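Local atomic coordinates of alkyl hydroperoxide reductase E (Mycobacterium tuberculosis, PDB entry 5C04), a protein that probably reduces hydrogen peroxide and organic hydroperoxides to water and alcohols with a reactive thiol, helping the bacterium withstand oxidative stress. Residues R28-L40 and I114-G126. The protein carries 1 engineered substitution. Numbering follows the deposited sequence.
Sequences RGAKNVLLVFHPL and IANRGTFVVDRSG. Engineered in segment 28-40: His38 (natural residue Phe).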
ATOM      1  N   ARG A  28     -19.526  19.211   7.670  1.00 40.58           N
ATOM      2  CA  ARG A  28     -19.830  20.645   7.739  1.00 44.48           C
ATOM      3  C   ARG A  28     -21.097  20.918   8.513  1.00 44.46           C
ATOM      4  O   ARG A  28     -22.094  20.211   8.365  1.00 43.96           O
ATOM      5  CB  ARG A  28     -19.929  21.282   6.363  1.00 46.66           C
ATOM      6  CG  ARG A  28     -18.572  21.598   5.777  1.00 47.58           C
ATOM      7  CD  ARG A  28     -18.692  22.690   4.741  1.00 50.52           C
ATOM      8  NE  ARG A  28     -17.479  22.794   3.943  1.00 50.22           N
ATOM      9  CZ  ARG A  28     -17.316  23.654   2.945  1.00 52.09           C
ATOM     10  NH1 ARG A  28     -18.297  24.484   2.619  1.00 53.45           N
ATOM     11  NH2 ARG A  28     -16.170  23.682   2.268  1.00 51.52           N
ATOM     12  N   GLY A  29     -21.018  21.946   9.353  1.00 45.46           N
ATOM     13  CA  GLY A  29     -22.123  22.365  10.202  1.00 46.16           C
ATOM     14  C   GLY A  29     -22.287  21.526  11.454  1.00 46.54           C
ATOM     15  O   GLY A  29     -23.095  21.875  12.318  1.00 49.78           O
ATOM     16  N   ALA A  30     -21.518  20.439  11.578  1.00 44.06           N
ATOM     17  CA  ALA A  30     -21.689  19.486  12.677  1.00 42.59           C
ATOM     18  C   ALA A  30     -20.430  19.340  13.535  1.00 40.96           C
ATOM     19  O   ALA A  30     -20.484  19.486  14.754  1.00 39.49           O
ATOM     20  CB  ALA A  30     -22.098  18.130  12.119  1.00 43.06           C
ATOM     21  N   LYS A  31     -19.299  19.040  12.901  1.00 37.96           N
ATOM     22  CA  LYS A  31     -18.060  18.762  13.621  1.00 35.88           C
ATOM     23  C   LYS A  31     -16.839  19.463  13.042  1.00 33.27           C
ATOM     24  O   LYS A  31     -16.727  19.655  11.822  1.00 33.18           O
ATOM     25  CB  LYS A  31     -17.815  17.257  13.641  1.00 37.10           C
ATOM     26  CG  LYS A  31     -18.883  16.474  14.383  1.00 39.85           C
ATOM     27  CD  LYS A  31     -18.556  14.994  14.412  1.00 41.69           C
ATOM     28  CE  LYS A  31     -19.733  14.159  14.880  1.00 43.89           C
ATOM     29  NZ  LYS A  31     -19.923  14.292  16.348  1.00 45.26           N
ATOM     30  N   ASN A  32     -15.923  19.830  13.936  1.00 32.05           N
ATOM     31  CA  ASN A  32     -14.545  20.130  13.576  1.00 31.38           C
ATOM     32  C   ASN A  32     -13.850  18.810  13.257  1.00 30.01           C
ATOM     33  O   ASN A  32     -14.099  17.795  13.917  1.00 31.02           O
ATOM     34  CB  ASN A  32     -13.819  20.861  14.704  1.00 30.77           C
ATOM     35  CG  ASN A  32     -14.564  22.104  15.144  1.00 32.14           C
ATOM     36  OD1 ASN A  32     -14.795  22.997  14.332  1.00 32.87           O
ATOM     37  ND2 ASN A  32     -14.971  22.146  16.410  1.00 33.65           N
ATOM     38  N   VAL A  33     -12.981  18.844  12.262  1.00 27.35           N
ATOM     39  CA  VAL A  33     -12.321  17.628  11.777  1.00 26.70           C
ATOM     40  C   VAL A  33     -10.818  17.748  11.902  1.00 25.70           C
ATOM     41  O   VAL A  33     -10.204  18.662  11.336  1.00 25.43           O
ATOM     42  CB  VAL A  33     -12.701  17.311  10.323  1.00 27.02           C
ATOM     43  CG1 VAL A  33     -12.095  15.969   9.895  1.00 26.11           C
ATOM     44  CG2 VAL A  33     -14.208  17.271  10.107  1.00 28.18           C
ATOM     45  N   LEU A  34     -10.230  16.763  12.583  1.00 24.41           N
ATOM     46  CA  LEU A  34      -8.788  16.602  12.681  1.00 23.84           C
ATOM     47  C   LEU A  34      -8.378  15.634  11.572  1.00 22.48           C
ATOM     48  O   LEU A  34      -8.840  14.480  11.554  1.00 22.87           O
ATOM     49  CB  LEU A  34      -8.393  16.001  14.026  1.00 23.90           C
ATOM     50  CG  LEU A  34      -6.903  15.777  14.262  1.00 23.73           C
ATOM     51  CD1 LEU A  34      -6.116  17.069  14.365  1.00 24.76           C
ATOM     52  CD2 LEU A  34      -6.694  14.915  15.495  1.00 24.87           C
ATOM     53  N   LEU A  35      -7.542  16.129  10.678  1.00 21.48           N
ATOM     54  CA  LEU A  35      -6.955  15.302   9.587  1.00 20.45           C
ATOM     55  C   LEU A  35      -5.527  14.963   9.943  1.00 20.32           C
ATOM     56  O   LEU A  35      -4.677  15.867  10.051  1.00 21.56           O
ATOM     57  CB  LEU A  35      -6.947  16.071   8.268  1.00 22.14           C
ATOM     58  CG  LEU A  35      -8.308  16.565   7.772  1.00 23.57           C
ATOM     59  CD1 LEU A  35      -8.149  17.314   6.468  1.00 24.73           C
ATOM     60  CD2 LEU A  35      -9.298  15.425   7.626  1.00 24.21           C
ATOM     61  N   VAL A  36      -5.263  13.663  10.151  1.00 18.77           N
ATOM     62  CA  VAL A  36      -3.925  13.182  10.508  1.00 18.69           C
ATOM     63  C   VAL A  36      -3.345  12.401   9.309  1.00 18.31           C
ATOM     64  O   VAL A  36      -3.564  11.188   9.148  1.00 18.97           O
ATOM     65  CB  VAL A  36      -3.933  12.317  11.790  1.00 18.40           C
ATOM     66  CG1 VAL A  36      -2.506  11.911  12.163  1.00 18.85           C
ATOM     67  CG2 VAL A  36      -4.631  13.078  12.953  1.00 19.36           C
ATOM     68  N   PHE A  37      -2.622  13.118   8.471  1.00 17.95           N
ATOM     69  CA  PHE A  37      -1.857  12.461   7.376  1.00 17.55           C
ATOM     70  C   PHE A  37      -0.667  11.757   7.986  1.00 17.68           C
ATOM     71  O   PHE A  37      -0.027  12.283   8.898  1.00 17.80           O
ATOM     72  CB  PHE A  37      -1.388  13.485   6.344  1.00 18.39           C
ATOM     73  CG  PHE A  37      -2.500  14.063   5.510  1.00 19.50           C
ATOM     74  CD1 PHE A  37      -3.205  15.191   5.928  1.00 20.47           C
ATOM     75  CD2 PHE A  37      -2.824  13.508   4.282  1.00 20.62           C
ATOM     76  CE1 PHE A  37      -4.215  15.742   5.143  1.00 21.78           C
ATOM     77  CE2 PHE A  37      -3.826  14.058   3.488  1.00 21.58           C
ATOM     78  CZ  PHE A  37      -4.524  15.158   3.927  1.00 22.54           C
ATOM     79  N   HIS A  38      -0.323  10.574   7.468  1.00 17.40           N
ATOM     80  CA  HIS A  38       0.864   9.892   7.969  1.00 17.12           C
ATOM     81  C   HIS A  38       1.447   8.978   6.900  1.00 16.44           C
ATOM     82  O   HIS A  38       0.720   8.557   5.992  1.00 18.17           O
ATOM     83  CB  HIS A  38       0.590   9.144   9.266  1.00 17.79           C
ATOM     84  CG  HIS A  38      -0.303   7.982   9.095  1.00 18.62           C
ATOM     85  ND1 HIS A  38       0.199   6.706   8.936  1.00 20.84           N
ATOM     86  CD2 HIS A  38      -1.647   7.886   8.950  1.00 19.83           C
ATOM     87  CE1 HIS A  38      -0.803   5.874   8.752  1.00 21.95           C
ATOM     88  NE2 HIS A  38      -1.926   6.552   8.760  1.00 21.55           N
ATOM     89  N   PRO A  39       2.756   8.698   6.994  1.00 16.70           N
ATOM     90  CA  PRO A  39       3.427   7.867   6.005  1.00 17.04           C
ATOM     91  C   PRO A  39       2.871   6.462   5.704  1.00 17.30           C
ATOM     92  O   PRO A  39       2.428   6.215   4.576  1.00 17.39           O
ATOM     93  CB  PRO A  39       4.855   7.789   6.556  1.00 17.88           C
ATOM     94  CG  PRO A  39       5.067   9.103   7.188  1.00 17.83           C
ATOM     95  CD  PRO A  39       3.719   9.494   7.769  1.00 16.99           C
ATOM     96  N   LEU A  40       2.909   5.533   6.658  1.00 16.56           N
ATOM     97  CA  LEU A  40       2.673   4.139   6.323  1.00 17.10           C
ATOM     98  C   LEU A  40       2.221   3.300   7.497  1.00 16.39           C
ATOM     99  O   LEU A  40       2.856   3.290   8.563  1.00 16.88           O
ATOM    100  CB  LEU A  40       3.945   3.480   5.785  1.00 18.12           C
ATOM    101  CG  LEU A  40       4.430   3.812   4.357  1.00 19.11           C
ATOM    102  CD1 LEU A  40       5.774   3.124   4.095  1.00 21.37           C
ATOM    103  CD2 LEU A  40       3.381   3.431   3.326  1.00 19.67           C
ATOM    104  N   ILE A 114       4.934   8.908  -0.205  1.00 19.13           N
ATOM    105  CA  ILE A 114       4.121   8.836   0.996  1.00 19.27           C
ATOM    106  C   ILE A 114       3.712  10.236   1.434  1.00 20.08           C
ATOM    107  O   ILE A 114       4.375  11.217   1.103  1.00 19.74           O
ATOM    108  CB  ILE A 114       4.902   8.153   2.147  1.00 19.94           C
ATOM    109  CG1 ILE A 114       6.231   8.901   2.403  1.00 21.67           C
ATOM    110  CG2 ILE A 114       5.090   6.676   1.874  1.00 20.61           C
ATOM    111  CD1 ILE A 114       7.104   8.349   3.499  1.00 22.64           C
ATOM    112  N   ALA A 115       2.660  10.323   2.238  1.00 18.70           N
ATOM    113  CA  ALA A 115       2.356  11.587   2.913  1.00 19.76           C
ATOM    114  C   ALA A 115       3.408  11.822   3.980  1.00 20.15           C
ATOM    115  O   ALA A 115       3.856  10.880   4.664  1.00 19.69           O
ATOM    116  CB  ALA A 115       0.967  11.559   3.523  1.00 19.71           C
ATOM    117  N   ASN A 116       3.817  13.092   4.120  1.00 20.65           N
ATOM    118  CA  ASN A 116       4.509  13.543   5.303  1.00 21.22           C
ATOM    119  C   ASN A 116       3.538  13.601   6.468  1.00 20.90           C
ATOM    120  O   ASN A 116       2.356  13.288   6.328  1.00 20.44           O
ATOM    121  CB  ASN A 116       5.162  14.927   5.031  1.00 22.89           C
ATOM    122  CG  ASN A 116       6.322  14.842   4.046  1.00 23.40           C
ATOM    123  OD1 ASN A 116       7.150  13.958   4.133  1.00 25.06           O
ATOM    124  ND2 ASN A 116       6.377  15.776   3.101  1.00 25.34           N
ATOM    125  N   ARG A 117       4.055  13.997   7.637  1.00 20.12           N
ATOM    126  CA  ARG A 117       3.241  14.073   8.844  1.00 20.08           C
ATOM    127  C   ARG A 117       2.504  15.412   8.890  1.00 20.30           C
ATOM    128  O   ARG A 117       2.827  16.311   9.686  1.00 21.08           O
ATOM    129  CB  ARG A 117       4.111  13.819  10.098  1.00 19.75           C
ATOM    130  CG  ARG A 117       4.689  12.415  10.110  1.00 19.51           C
ATOM    131  CD  ARG A 117       5.352  11.999  11.439  1.00 19.74           C
ATOM    132  NE  ARG A 117       6.141  10.806  11.178  1.00 19.68           N
ATOM    133  CZ  ARG A 117       5.648   9.582  11.006  1.00 19.26           C
ATOM    134  NH1 ARG A 117       4.376   9.339  11.233  1.00 19.17           N
ATOM    135  NH2 ARG A 117       6.454   8.605  10.572  1.00 19.60           N
ATOM    136  N   GLY A 118       1.526  15.537   8.010  1.00 20.63           N
ATOM    137  CA  GLY A 118       0.686  16.725   7.899  1.00 21.01           C
ATOM    138  C   GLY A 118      -0.503  16.600   8.822  1.00 21.23           C
ATOM    139  O   GLY A 118      -1.109  15.534   8.947  1.00 20.83           O
ATOM    140  N   THR A 119      -0.870  17.691   9.492  1.00 22.74           N
ATOM    141  CA  THR A 119      -2.044  17.670  10.343  1.00 22.32           C
ATOM    142  C   THR A 119      -2.828  18.955  10.130  1.00 23.96           C
ATOM    143  O   THR A 119      -2.235  20.029  10.062  1.00 25.60           O
ATOM    144  CB  THR A 119      -1.697  17.626  11.846  1.00 22.41           C
ATOM    145  OG1 THR A 119      -0.518  16.848  12.079  1.00 23.31           O
ATOM    146  CG2 THR A 119      -2.892  17.126  12.668  1.00 22.59           C
ATOM    147  N   PHE A 120      -4.133  18.830  10.050  1.00 23.50           N
ATOM    148  CA  PHE A 120      -5.015  19.977   9.896  1.00 24.74           C
ATOM    149  C   PHE A 120      -6.202  19.841  10.794  1.00 24.62           C
ATOM    150  O   PHE A 120      -6.656  18.749  11.111  1.00 24.10           O
ATOM    151  CB  PHE A 120      -5.501  20.058   8.448  1.00 25.60           C
ATOM    152  CG  PHE A 120      -4.401  20.187   7.466  1.00 25.66           C
ATOM    153  CD1 PHE A 120      -3.832  19.042   6.925  1.00 24.27           C
ATOM    154  CD2 PHE A 120      -3.940  21.420   7.048  1.00 26.22           C
ATOM    155  CE1 PHE A 120      -2.788  19.138   6.037  1.00 25.27           C
ATOM    156  CE2 PHE A 120      -2.904  21.529   6.153  1.00 27.24           C
ATOM    157  CZ  PHE A 120      -2.331  20.375   5.628  1.00 26.36           C
ATOM    158  N   VAL A 121      -6.710  20.986  11.256  1.00 24.94           N
ATOM    159  CA  VAL A 121      -8.028  21.027  11.846  1.00 26.18           C
ATOM    160  C   VAL A 121      -8.896  21.893  10.944  1.00 28.64           C
ATOM    161  O   VAL A 121      -8.496  23.016  10.577  1.00 29.68           O
ATOM    162  CB  VAL A 121      -8.008  21.571  13.278  1.00 26.11           C
ATOM    163  CG1 VAL A 121      -9.447  21.751  13.759  1.00 27.44           C
ATOM    164  CG2 VAL A 121      -7.209  20.659  14.196  1.00 25.22           C
ATOM    165  N   VAL A 122     -10.042  21.333  10.562  1.00 28.53           N
ATOM    166  CA  VAL A 122     -11.003  21.974   9.672  1.00 31.08           C
ATOM    167  C   VAL A 122     -12.193  22.348  10.520  1.00 32.02           C
ATOM    168  O   VAL A 122     -12.760  21.508  11.230  1.00 31.79           O
ATOM    169  CB  VAL A 122     -11.464  21.024   8.530  1.00 31.32           C
ATOM    170  CG1 VAL A 122     -12.397  21.741   7.570  1.00 32.35           C
ATOM    171  CG2 VAL A 122     -10.271  20.471   7.771  1.00 30.71           C
ATOM    172  N   ASP A 123     -12.596  23.618  10.475  1.00 33.88           N
ATOM    173  CA  ASP A 123     -13.705  24.014  11.323  1.00 35.36           C
ATOM    174  C   ASP A 123     -15.038  23.633  10.682  1.00 36.53           C
ATOM    175  O   ASP A 123     -15.075  23.047   9.594  1.00 35.23           O
ATOM    176  CB  ASP A 123     -13.618  25.500  11.731  1.00 36.63           C
ATOM    177  CG  ASP A 123     -13.934  26.466  10.606  1.00 38.74           C
ATOM    178  OD1 ASP A 123     -14.459  26.077   9.540  1.00 39.05           O
ATOM    179  OD2 ASP A 123     -13.680  27.674  10.828  1.00 40.41           O
ATOM    180  N   ARG A 124     -16.140  23.992  11.332  1.00 37.03           N
ATOM    181  CA  ARG A 124     -17.464  23.563  10.884  0.50 38.73           C
ATOM    182  C   ARG A 124     -17.907  24.232   9.579  1.00 39.79           C
ATOM    183  O   ARG A 124     -18.876  23.806   8.962  1.00 42.38           O
ATOM    184  CB  ARG A 124     -18.500  23.812  11.980  0.50 40.18           C
ATOM    185  CG  ARG A 124     -18.369  22.884  13.177  0.50 39.78           C
ATOM    186  CD  ARG A 124     -19.495  23.127  14.168  0.50 41.61           C
ATOM    187  NE  ARG A 124     -19.337  24.396  14.876  0.50 42.52           N
ATOM    188  CZ  ARG A 124     -18.769  24.533  16.072  0.50 42.80           C
ATOM    189  NH1 ARG A 124     -18.681  25.733  16.630  0.50 43.84           N
ATOM    190  NH2 ARG A 124     -18.286  23.478  16.717  0.50 41.91           N
ATOM    191  N   SER A 125     -17.185  25.269   9.151  1.00 40.35           N
ATOM    192  CA  SER A 125     -17.447  25.929   7.879  1.00 43.78           C
ATOM    193  C   SER A 125     -16.448  25.525   6.788  1.00 42.29           C
ATOM    194  O   SER A 125     -16.487  26.070   5.694  1.00 42.48           O
ATOM    195  CB  SER A 125     -17.405  27.450   8.047  1.00 47.64           C
ATOM    196  OG  SER A 125     -16.063  27.904   8.156  1.00 50.39           O
ATOM    197  N   GLY A 126     -15.542  24.591   7.085  1.00 40.44           N
ATOM    198  CA  GLY A 126     -14.613  24.075   6.075  1.00 39.51           C
ATOM    199  C   GLY A 126     -13.303  24.836   5.919  1.00 38.66           C
ATOM    200  O   GLY A 126     -12.592  24.664   4.920  1.00 37.86           O
TER
HETATM  201  O   HOH W   1     -13.729  22.479   3.297  1.00 39.22           O
HETATM  202  O   HOH W   2     -16.367  20.623   9.235  1.00 35.80           O
HETATM  203  O   HOH W   3     -16.109  25.246  14.105  1.00 38.86           O
HETATM  204  O   HOH W   4       1.067   8.082   3.263  1.00 18.26           O
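Pro39 lays its CD over one face of the Arg117 guanidinium, off toward the rim, with Arg117 NH1 3.5 Å from Pro39 CD. The arginine chain runs extended from CG to NE, and its last torsion (chi4 -75°) turns the guanidinium so that one face meets the proline. Its NH1 also forms a salt bridge with Glu49 and its NH2 a hydrogen bond with Pro136 O, so the guanidinium is gripped by polar partners while the proline packs on it. Both side chains touch Cys46, the active-site cysteine by similarity. From here strands 32-37 and 117-122 run back antiparallel. Phe37 N donates to Gly118 O (2.9 Å) in a bent bond, 136° at the hydrogen. Leu35 pairs with Phe120, and Val33 with Val122, through two backbone bonds each. With CG anti to the carbonyl carbon, the Phe37 ring brings its CE1 within 3.8 Å of Phe120 CD1; the rings meet rim to rim, planes at 84°. Leu35 CD1 packs on Val122 CG2 on the sheet face that carries Leu35, Phe120 and Val122. On the opposite face, with Val36, Thr119 and Val121, Leu34 CD1 meets both Thr119 CG2 (3.6 Å) and Val121 CG2. Beyond the paired strands, Gly29 N donates to Arg124 O (2.9 Å). Arg28 passes beside the Asp123-Gly126 type I turn, with Ser125 O over the centre of its guanidinium, and a water links its NH2 to Gly126 O. Asp123 OD1 accepts from Ser125 N, an Asx turn, and from Ser125 OG as well, while OD2 pairs with Arg129. The two strands are central in the thioredoxin-fold sheet: 32-37 lies parallel to 65-71 and 114-122 antiparallel to 128-134, with helix 143-150 against the Leu34, Thr119 and Val121 face, and helix 44-55 against Pro39 and Arg117.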